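Fatty acid multifunctional protein (atmfp2) (Arabidopsis thaliana, PDB 2WTB) catalyses successive steps of peroxisomal fatty acid beta-oxidation during seed germination, combining enoyl-CoA hydratase activity on long chains with NAD-dependent 3-hydroxyacyl-CoA dehydrogenase activity. Local coordinates at residues A54-G59 and R199-I204; E177-S180 and A186-P189; E397-I400 and S404-Q407; D431-G436 and T465-A470. All coordinates share one frame; numbering follows the deposited sequence.

Interaction 1: residues A54-G59 and R199-I204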
loop_
_atom_site.group_PDB
_atom_site.type_symbol
_atom_site.label_atom_id
_atom_site.label_comp_id
_atom_site.label_asym_id
_atom_site.label_seq_id
_atom_site.Cartn_x
_atom_site.Cartn_y
_atom_site.Cartn_z
ATOM N N ALA A 54 -36.249 16.233 16.729
ATOM C CA ALA A 54 -35.017 16.271 15.952
ATOM C C ALA A 54 -34.414 14.874 15.855
ATOM O O ALA A 54 -34.973 13.912 16.380
ATOM C CB ALA A 54 -34.027 17.241 16.577
ATOM N N ILE A 55 -33.275 14.767 15.181
ATOM C CA ILE A 55 -32.623 13.480 14.988
ATOM C C ILE A 55 -31.139 13.568 15.319
ATOM O O ILE A 55 -30.496 14.587 15.078
ATOM C CB ILE A 55 -32.782 12.969 13.537
ATOM C CG1 ILE A 55 -34.239 12.606 13.243
ATOM C CG2 ILE A 55 -31.880 11.776 13.281
ATOM C CD1 ILE A 55 -35.077 13.767 12.758
ATOM N N VAL A 56 -30.603 12.495 15.886
ATOM C CA VAL A 56 -29.173 12.386 16.114
ATOM C C VAL A 56 -28.689 11.082 15.499
ATOM O O VAL A 56 -29.381 10.069 15.561
ATOM C CB VAL A 56 -28.835 12.430 17.617
ATOM C CG1 VAL A 56 -27.376 12.066 17.851
ATOM C CG2 VAL A 56 -29.146 13.807 18.185
ATOM N N ILE A 57 -27.514 11.114 14.880
ATOM C CA ILE A 57 -26.958 9.920 14.260
ATOM C C ILE A 57 -25.608 9.572 14.872
ATOM O O ILE A 57 -24.752 10.438 15.053
ATOM C CB ILE A 57 -26.779 10.087 12.740
ATOM C CG1 ILE A 57 -28.082 10.550 12.082
ATOM C CG2 ILE A 57 -26.283 8.781 12.122
ATOM C CD1 ILE A 57 -27.986 10.699 10.562
ATOM N N THR A 58 -25.424 8.297 15.193
ATOM C CA THR A 58 -24.163 7.830 15.746
ATOM C C THR A 58 -23.929 6.378 15.352
ATOM O O THR A 58 -24.839 5.704 14.871
ATOM C CB THR A 58 -24.134 7.971 17.279
ATOM O OG1 THR A 58 -22.867 7.533 17.779
ATOM C CG2 THR A 58 -25.244 7.148 17.909
ATOM N N GLY A 59 -22.703 5.903 15.547
ATOM C CA GLY A 59 -22.356 4.538 15.199
ATOM C C GLY A 59 -22.245 3.638 16.414
ATOM O O GLY A 59 -22.192 4.114 17.548
ATOM N N ARG A 199 -28.537 17.547 22.969
ATOM C CA ARG A 199 -28.653 18.894 23.510
ATOM C C ARG A 199 -28.480 19.919 22.391
ATOM O O ARG A 199 -29.185 20.930 22.337
ATOM C CB ARG A 199 -27.601 19.132 24.594
ATOM C CG ARG A 199 -27.656 20.522 25.210
ATOM C CD ARG A 199 -26.425 20.815 26.062
ATOM N NE ARG A 199 -25.221 20.961 25.248
ATOM C CZ ARG A 199 -24.862 22.089 24.641
ATOM N NH1 ARG A 199 -25.616 23.174 24.754
ATOM N NH2 ARG A 199 -23.750 22.132 23.918
ATOM N N TRP A 200 -27.535 19.648 21.497
ATOM C CA TRP A 200 -27.279 20.522 20.360
ATOM C C TRP A 200 -28.491 20.540 19.432
ATOM O O TRP A 200 -28.903 21.597 18.954
ATOM C CB TRP A 200 -26.034 20.053 19.602
ATOM C CG TRP A 200 -25.441 21.091 18.695
ATOM C CD1 TRP A 200 -25.924 21.494 17.484
ATOM C CD2 TRP A 200 -24.245 21.850 18.922
ATOM N NE1 TRP A 200 -25.108 22.461 16.947
ATOM C CE2 TRP A 200 -24.071 22.697 17.810
ATOM C CE3 TRP A 200 -23.311 21.899 19.961
ATOM C CZ2 TRP A 200 -22.999 23.583 17.707
ATOM C CZ3 TRP A 200 -22.245 22.780 19.855
ATOM C CH2 TRP A 200 -22.099 23.608 18.737
ATOM N N ALA A 201 -29.065 19.364 19.196
ATOM C CA ALA A 201 -30.210 19.226 18.301
ATOM C C ALA A 201 -31.416 20.046 18.755
ATOM O O ALA A 201 -32.092 20.669 17.938
ATOM C CB ALA A 201 -30.587 17.764 18.150
ATOM N N LEU A 202 -31.686 20.042 20.057
ATOM C CA LEU A 202 -32.811 20.806 20.592
ATOM C C LEU A 202 -32.481 22.291 20.691
ATOM O O LEU A 202 -33.379 23.129 20.750
ATOM C CB LEU A 202 -33.264 20.258 21.949
ATOM C CG LEU A 202 -33.982 18.906 21.923
ATOM C CD1 LEU A 202 -34.748 18.682 23.216
ATOM C CD2 LEU A 202 -34.924 18.827 20.736
ATOM N N ASP A 203 -31.192 22.612 20.713
ATOM C CA ASP A 203 -30.756 24.001 20.641
ATOM C C ASP A 203 -31.172 24.606 19.301
ATOM O O ASP A 203 -31.649 25.739 19.238
ATOM C CB ASP A 203 -29.239 24.104 20.815
ATOM C CG ASP A 203 -28.819 24.164 22.272
ATOM O OD1 ASP A 203 -29.668 24.495 23.127
ATOM O OD2 ASP A 203 -27.633 23.892 22.563
ATOM N N ILE A 204 -30.988 23.837 18.233
ATOM C CA ILE A 204 -31.354 24.281 16.894
ATOM C C ILE A 204 -32.865 24.454 16.776
ATOM O O ILE A 204 -33.343 25.454 16.246
ATOM C CB ILE A 204 -30.867 23.290 15.823
ATOM C CG1 ILE A 204 -29.339 23.209 15.824
ATOM C CG2 ILE A 204 -31.385 23.689 14.451
ATOM C CD1 ILE A 204 -28.784 22.156 14.880
#
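In the crotonase-fold section of the protein, a helix packs on the central sheet where Ala54 of strand 54-59 meets Ala201 of helix 193-205. The two methyl groups touch directly, Ala54 CB lying 3.8 Å from Ala201 CB. With nothing larger than a methyl on either side, the backbones come close: the CA atoms of Ala54 and Ala201 are 6.1 Å apart, and the axes of the short segments approach to 8.2 Å. The N-to-C directions differ by 149°, which leaves strand and helix running roughly antiparallel.

Ala54 and Val56 face the helix from the same side of the strand. Between them Ile55 points the other way, onto Tyr43 and Ala46 of helix 33-46, and the strand is thereby sandwiched between helices on its two faces. Neighbouring strands complete the seat of the helix, Val106 of strand 105-109 beneath Ala201 and Val18 of strand 18-24 against Leu202. No hydrogen bond crosses this buried contact, whose side chains are all apolar. Within the helix, Arg199 and Asp203 pair one turn apart through charge alone, the carboxylate oxygen lying well out of the guanidinium plane; Asp203 OD1 has a second partner in Arg208. Val56 holds CG1 anti to its backbone N (chi1 170°), which turns the other branch to the helix: CG2 rests 4.2 Å from Ala201 CB.

Interaction 2: residues E177-S180 and A186-P189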
loop_
_atom_site.group_PDB
_atom_site.type_symbol
_atom_site.label_atom_id
_atom_site.label_comp_id
_atom_site.label_asym_id
_atom_site.label_seq_id
_atom_site.Cartn_x
_atom_site.Cartn_y
_atom_site.Cartn_z
ATOM N N GLU A 177 -8.149 19.252 14.634
ATOM C CA GLU A 177 -7.904 20.085 13.464
ATOM C C GLU A 177 -9.203 20.318 12.702
ATOM O O GLU A 177 -9.433 21.402 12.168
ATOM C CB GLU A 177 -6.856 19.451 12.548
ATOM C CG GLU A 177 -6.531 20.284 11.318
ATOM C CD GLU A 177 -5.411 19.694 10.483
ATOM O OE1 GLU A 177 -4.769 18.725 10.940
ATOM O OE2 GLU A 177 -5.171 20.203 9.368
ATOM N N GLY A 178 -10.049 19.295 12.660
ATOM C CA GLY A 178 -11.340 19.401 12.003
ATOM C C GLY A 178 -12.215 20.455 12.653
ATOM O O GLY A 178 -12.977 21.148 11.978
ATOM N N HIS A 179 -12.103 20.575 13.971
ATOM C CA HIS A 179 -12.872 21.554 14.726
ATOM C C HIS A 179 -12.485 22.979 14.339
ATOM O O HIS A 179 -13.349 23.835 14.142
ATOM C CB HIS A 179 -12.668 21.337 16.227
ATOM C CG HIS A 179 -13.385 22.330 17.088
ATOM N ND1 HIS A 179 -14.753 22.483 17.066
ATOM C CD2 HIS A 179 -12.922 23.206 18.011
ATOM C CE1 HIS A 179 -15.103 23.421 17.932
ATOM N NE2 HIS A 179 -14.011 23.874 18.518
ATOM N N SER A 180 -11.185 23.228 14.226
ATOM C CA SER A 180 -10.690 24.559 13.892
ATOM C C SER A 180 -10.960 24.926 12.434
ATOM O O SER A 180 -10.908 26.096 12.066
ATOM C CB SER A 180 -9.196 24.674 14.202
ATOM O OG SER A 180 -8.451 23.671 13.534
ATOM N N ALA A 186 -17.947 20.732 17.621
ATOM C CA ALA A 186 -17.559 20.617 19.024
ATOM C C ALA A 186 -16.834 19.307 19.311
ATOM O O ALA A 186 -17.174 18.263 18.753
ATOM C CB ALA A 186 -18.779 20.757 19.927
ATOM N N VAL A 187 -15.834 19.372 20.184
ATOM C CA VAL A 187 -15.097 18.184 20.599
ATOM C C VAL A 187 -15.335 17.897 22.078
ATOM O O VAL A 187 -14.962 18.687 22.943
ATOM C CB VAL A 187 -13.582 18.334 20.356
ATOM C CG1 VAL A 187 -12.842 17.111 20.883
ATOM C CG2 VAL A 187 -13.297 18.535 18.879
ATOM N N VAL A 188 -15.963 16.763 22.363
ATOM C CA VAL A 188 -16.245 16.369 23.738
ATOM C C VAL A 188 -15.774 14.940 23.969
ATOM O O VAL A 188 -15.524 14.207 23.011
ATOM C CB VAL A 188 -17.750 16.463 24.050
ATOM C CG1 VAL A 188 -18.228 17.898 23.919
ATOM C CG2 VAL A 188 -18.545 15.543 23.130
ATOM N N PRO A 189 -15.641 14.544 25.247
ATOM C CA PRO A 189 -15.264 13.174 25.610
ATOM C C PRO A 189 -16.263 12.163 25.058
ATOM O O PRO A 189 -17.453 12.466 24.971
ATOM C CB PRO A 189 -15.331 13.189 27.140
ATOM C CG PRO A 189 -15.126 14.611 27.512
ATOM C CD PRO A 189 -15.785 15.407 26.432
#
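His179, near the end of helix 175-181, reaches across to Ala186 and Val187 of the short strand 186-187, the outermost strand on that side of the crotonase-type sheet. Its CA-CB bond already points to the strand, and CG stands opposite the backbone N (chi1 178°), extending the imidazole away from the helix. At the root of the side chain, CB packs 3.9 Å from Val187 CG2. The same methyl also approaches the first ring atom, His179 CG, at 4.2 Å. Val187 presents this branch because CG1 occupies the position anti to its own backbone N.

Further out, the ring runs alongside the backbone of Ala186: His179 ND1 is 3.7 Å from Ala186 N, while His179 CE1 is 3.9 Å from Ala186 CA. The approach is oblique, and none of these pairs is a hydrogen bond. ND1 instead bonds to the carbonyl oxygen of Ile184 in the connection between helix and strand, and the backbone of Gly178 is tied to Ile184 as well. Ala186 is hydrogen-bonded through its own backbone to Arg127 and Ser129 of the neighbouring strand, and its methyl points away from the histidine. In the same turn of helix, Ser180 OG donates to Glu177 O at 2.8 Å.

Chemically, the helix meets the strand by van der Waals contact, whereas the polar hold on the ring comes from the link between them. Because a carbonyl can only accept, ND1 probably carries a proton, which would fix the tautomer if the imidazole is neutral.

Interaction 3: residues E397-I400 and S404-Q407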
loop_
_atom_site.group_PDB
_atom_site.type_symbol
_atom_site.label_atom_id
_atom_site.label_comp_id
_atom_site.label_asym_id
_atom_site.label_seq_id
_atom_site.Cartn_x
_atom_site.Cartn_y
_atom_site.Cartn_z
ATOM N N GLU A 397 19.333 -12.934 11.618
ATOM C CA GLU A 397 20.728 -12.780 11.229
ATOM C C GLU A 397 20.855 -11.961 9.947
ATOM O O GLU A 397 20.245 -12.289 8.929
ATOM C CB GLU A 397 21.389 -14.151 11.067
ATOM C CG GLU A 397 22.693 -14.132 10.293
ATOM C CD GLU A 397 22.477 -14.252 8.800
ATOM O OE1 GLU A 397 21.681 -15.121 8.387
ATOM O OE2 GLU A 397 23.106 -13.481 8.041
ATOM N N ALA A 398 21.643 -10.891 10.006
ATOM C CA ALA A 398 21.850 -10.019 8.853
ATOM C C ALA A 398 23.335 -9.789 8.594
ATOM O O ALA A 398 23.794 -8.649 8.499
ATOM C CB ALA A 398 21.131 -8.692 9.051
ATOM N N VAL A 399 24.080 -10.883 8.485
ATOM C CA VAL A 399 25.518 -10.825 8.249
ATOM C C VAL A 399 25.814 -10.949 6.755
ATOM O O VAL A 399 24.944 -11.345 5.979
ATOM C CB VAL A 399 26.243 -11.937 9.042
ATOM C CG1 VAL A 399 27.716 -11.987 8.689
ATOM C CG2 VAL A 399 26.069 -11.710 10.530
ATOM N N ILE A 400 27.033 -10.589 6.353
ATOM C CA ILE A 400 27.460 -10.722 4.962
ATOM C C ILE A 400 27.026 -12.059 4.363
ATOM O O ILE A 400 26.856 -13.046 5.079
ATOM C CB ILE A 400 28.989 -10.598 4.822
ATOM C CG1 ILE A 400 29.688 -11.700 5.622
ATOM C CG2 ILE A 400 29.463 -9.216 5.258
ATOM C CD1 ILE A 400 31.192 -11.710 5.460
ATOM N N SER A 404 29.789 -20.199 4.897
ATOM C CA SER A 404 30.619 -20.702 5.984
ATOM C C SER A 404 30.316 -19.984 7.297
ATOM O O SER A 404 30.190 -20.614 8.347
ATOM C CB SER A 404 32.099 -20.546 5.630
ATOM O OG SER A 404 32.925 -20.850 6.741
ATOM N N LEU A 405 30.192 -18.662 7.222
ATOM C CA LEU A 405 29.956 -17.833 8.399
ATOM C C LEU A 405 28.527 -17.953 8.931
ATOM O O LEU A 405 28.313 -18.014 10.142
ATOM C CB LEU A 405 30.294 -16.372 8.090
ATOM C CG LEU A 405 29.853 -15.283 9.071
ATOM C CD1 LEU A 405 30.218 -15.634 10.504
ATOM C CD2 LEU A 405 30.470 -13.953 8.672
ATOM N N LYS A 406 27.551 -17.984 8.026
ATOM C CA LYS A 406 26.149 -18.113 8.424
ATOM C C LYS A 406 25.876 -19.455 9.100
ATOM O O LYS A 406 25.207 -19.514 10.132
ATOM C CB LYS A 406 25.222 -17.931 7.219
ATOM C CG LYS A 406 24.889 -16.483 6.887
ATOM C CD LYS A 406 24.180 -16.387 5.542
ATOM C CE LYS A 406 23.358 -15.114 5.418
ATOM N NZ LYS A 406 24.199 -13.891 5.416
ATOM N N GLN A 407 26.394 -20.529 8.513
ATOM C CA GLN A 407 26.237 -21.861 9.084
ATOM C C GLN A 407 26.701 -21.882 10.533
ATOM O O GLN A 407 26.115 -22.567 11.374
ATOM C CB GLN A 407 27.024 -22.892 8.272
ATOM C CG GLN A 407 26.331 -23.357 7.005
ATOM C CD GLN A 407 27.208 -24.259 6.157
ATOM O OE1 GLN A 407 28.436 -24.164 6.191
ATOM N NE2 GLN A 407 26.579 -25.138 5.386
#
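Lys406 NZ, at the end of a chain bent at its last torsion (chi4 65°), gathers oxygens from the end of strand 394-397 and the loop that follows it toward helix 403-416 in the Rossmann-type NAD-binding domain. It forms a salt bridge with Glu397 OE2 at 2.9 Å and donates to Ile400 O at 2.8 Å, in the latter case from above the carbonyl plane. Val399 O lies 2.7 Å from Lys406 NZ. Glu397 OE2 is doubly engaged. Lys406 NZ reaches it on the syn side, while Val399 N donates on the anti side at 2.8 Å (N-H...O 157°), from the opposite face of the carboxylate. OE1 is satisfied by Ser425 OG, leaving the carboxylate held at both oxygens; the nearby ammonium would probably favour its ionised state.

Beside this polar cluster, Leu405 CD2 presses against Val399 CG1 at 3.4 Å and Ile400 CG1 at 3.9 Å, its side chain crossing both at about a right angle. The whole turn is anchored among the parallel strands of the domain's mixed sheet: Glu397 bonds through its backbone to Ala424 of strand 422-425 and Asn426 just after it, Ala398 bonds to Ile318 of strand 315-318, and Ile409 of helix 403-416 packs on Glu397 and Val399.

Interaction 4: residues D431-G436 and T465-A470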
loop_
_atom_site.group_PDB
_atom_site.type_symbol
_atom_site.label_atom_id
_atom_site.label_comp_id
_atom_site.label_asym_id
_atom_site.label_seq_id
_atom_site.Cartn_x
_atom_site.Cartn_y
_atom_site.Cartn_z
ATOM N N ASP A 431 20.843 -20.284 0.138
ATOM C CA ASP A 431 19.809 -21.274 0.416
ATOM C C ASP A 431 19.619 -21.479 1.920
ATOM O O ASP A 431 20.543 -21.892 2.623
ATOM C CB ASP A 431 20.174 -22.598 -0.264
ATOM C CG ASP A 431 19.258 -23.742 0.135
ATOM O OD1 ASP A 431 18.183 -23.486 0.716
ATOM O OD2 ASP A 431 19.618 -24.905 -0.141
ATOM N N LEU A 432 18.415 -21.193 2.403
ATOM C CA LEU A 432 18.095 -21.325 3.822
ATOM C C LEU A 432 18.412 -22.717 4.381
ATOM O O LEU A 432 18.781 -22.856 5.548
ATOM C CB LEU A 432 16.626 -20.976 4.079
ATOM C CG LEU A 432 16.258 -19.496 4.217
ATOM C CD1 LEU A 432 16.678 -18.714 2.992
ATOM C CD2 LEU A 432 14.771 -19.349 4.442
ATOM N N ASN A 433 18.270 -23.742 3.548
ATOM C CA ASN A 433 18.529 -25.113 3.986
ATOM C C ASN A 433 19.994 -25.396 4.300
ATOM O O ASN A 433 20.304 -26.277 5.105
ATOM C CB ASN A 433 17.999 -26.120 2.964
ATOM C CG ASN A 433 16.499 -26.296 3.052
ATOM O OD1 ASN A 433 15.803 -26.331 2.038
ATOM N ND2 ASN A 433 15.991 -26.395 4.275
ATOM N N LYS A 434 20.894 -24.650 3.668
ATOM C CA LYS A 434 22.321 -24.837 3.893
ATOM C C LYS A 434 22.801 -24.076 5.126
ATOM O O LYS A 434 23.797 -24.446 5.747
ATOM C CB LYS A 434 23.125 -24.427 2.656
ATOM C CG LYS A 434 22.997 -25.401 1.500
ATOM C CD LYS A 434 23.772 -24.929 0.285
ATOM C CE LYS A 434 23.541 -25.847 -0.904
ATOM N NZ LYS A 434 24.230 -25.349 -2.127
ATOM N N ILE A 435 22.084 -23.016 5.478
ATOM C CA ILE A 435 22.425 -22.223 6.653
ATOM C C ILE A 435 22.236 -23.032 7.935
ATOM O O ILE A 435 23.064 -22.975 8.845
ATOM C CB ILE A 435 21.585 -20.934 6.725
ATOM C CG1 ILE A 435 21.905 -20.026 5.536
ATOM C CG2 ILE A 435 21.836 -20.208 8.034
ATOM C CD1 ILE A 435 21.145 -18.715 5.546
ATOM N N GLY A 436 21.148 -23.793 7.997
ATOM C CA GLY A 436 20.857 -24.608 9.164
ATOM C C GLY A 436 21.426 -26.012 9.077
ATOM O O GLY A 436 20.933 -26.931 9.731
ATOM N N THR A 465 10.585 -22.891 4.200
ATOM C CA THR A 465 11.215 -24.046 3.579
ATOM C C THR A 465 10.237 -25.205 3.624
ATOM O O THR A 465 9.078 -25.026 3.996
ATOM C CB THR A 465 12.506 -24.455 4.301
ATOM O OG1 THR A 465 13.256 -23.285 4.648
ATOM C CG2 THR A 465 13.352 -25.333 3.402
ATOM N N ASN A 466 10.702 -26.389 3.236
ATOM C CA ASN A 466 9.912 -27.603 3.373
ATOM C C ASN A 466 9.793 -27.980 4.842
ATOM O O ASN A 466 8.927 -28.765 5.226
ATOM C CB ASN A 466 10.565 -28.756 2.611
ATOM C CG ASN A 466 10.892 -28.397 1.179
ATOM O OD1 ASN A 466 11.997 -28.660 0.699
ATOM N ND2 ASN A 466 9.933 -27.792 0.485
ATOM N N HIS A 467 10.671 -27.408 5.660
ATOM C CA HIS A 467 10.756 -27.771 7.070
ATOM C C HIS A 467 10.169 -26.710 7.999
ATOM O O HIS A 467 9.722 -27.024 9.101
ATOM C CB HIS A 467 12.210 -28.063 7.447
ATOM C CG HIS A 467 12.878 -29.046 6.538
ATOM N ND1 HIS A 467 12.742 -30.410 6.687
ATOM C CD2 HIS A 467 13.681 -28.864 5.464
ATOM C CE1 HIS A 467 13.434 -31.025 5.745
ATOM N NE2 HIS A 467 14.015 -30.109 4.991
ATOM N N THR A 468 10.173 -25.457 7.558
ATOM C CA THR A 468 9.622 -24.380 8.368
ATOM C C THR A 468 8.249 -24.775 8.891
ATOM O O THR A 468 7.355 -25.114 8.117
ATOM C CB THR A 468 9.495 -23.069 7.572
ATOM O OG1 THR A 468 10.782 -22.680 7.077
ATOM C CG2 THR A 468 8.940 -21.966 8.458
ATOM N N SER A 469 8.090 -24.735 10.209
ATOM C CA SER A 469 6.824 -25.101 10.829
ATOM C C SER A 469 5.778 -24.006 10.647
ATOM O O SER A 469 6.091 -22.817 10.704
ATOM C CB SER A 469 7.019 -25.394 12.315
ATOM O OG SER A 469 7.260 -24.200 13.035
ATOM N N ALA A 470 4.533 -24.417 10.430
ATOM C CA ALA A 470 3.441 -23.475 10.238
ATOM C C ALA A 470 3.376 -22.449 11.363
ATOM O O ALA A 470 3.126 -21.268 11.120
ATOM C CB ALA A 470 2.119 -24.214 10.121
#
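Asn433 and Thr465 meet where the short helix 432-435 abuts the loop leading out of strand 459-464 in the NAD-binding domain. The two side chains come from opposite directions, and Thr465 CG2 faces the end of the Asn433 amide between OD1 and ND2. The modelled fit is tighter than normal packing, and its exact spacing is doubtful. On one flank, Asn433 ND2 lies at the edge of the His467 ring, near its plane and 3.6 Å from CD2, with amide and imidazole planes 85° apart. On another, Leu432 CB stands 4.1 Å from Thr465 OG1.

A second shell sets these groups. Asp431 caps the helix, its OD1 accepting from Asn433 N at 2.8 Å (N-H...O 156°) from above the carboxylate plane; the same oxygen is also bonded to Asn492 ND2. Across the contact, Thr465 N donates to Thr468 OG1 at 2.9 Å, closing the loop on itself, and Thr468 OG1 is bonded in turn to Ile445 O of strand 445-450. Asn466 CB lies 4.2 Å above one face of the His467 ring, offset toward its rim. Ser469 then takes the N-cap position of helix 470-482.

Although amide, hydroxyl and imidazole all gather here, no hydrogen bond joins the two segments. The hydrogen bonds of Asp431 and Thr468 shape their own segments and tie them to Asn492 and Ile445; between the segments there is van der Waals contact, methyl against amide and amide against ring edge.

Overall arrangement
The four contacts form two pairs in two catalytic sections of the chain. Interactions 1 and 2 belong to the crotonase-type section, their centres 16 Å apart; both reach the same sheet, and they touch where Trp200 CZ3 lies 4.0 Å from Ala186 CB. Both lie away from Glu119 and Glu139, the predicted catalytic residues there. Interactions 3 and 4 share the NAD-binding section, with centres 15 Å apart; Gln407 NE2 probably donates to Lys434 O at 2.9 Å, and Lys406 packs on Ile435. In interaction 3, Val399 touches the glycine-rich turn that probably belongs to the nucleotide site. Between sections, interactions 1 and 3 have centres 64 Å apart and do not touch.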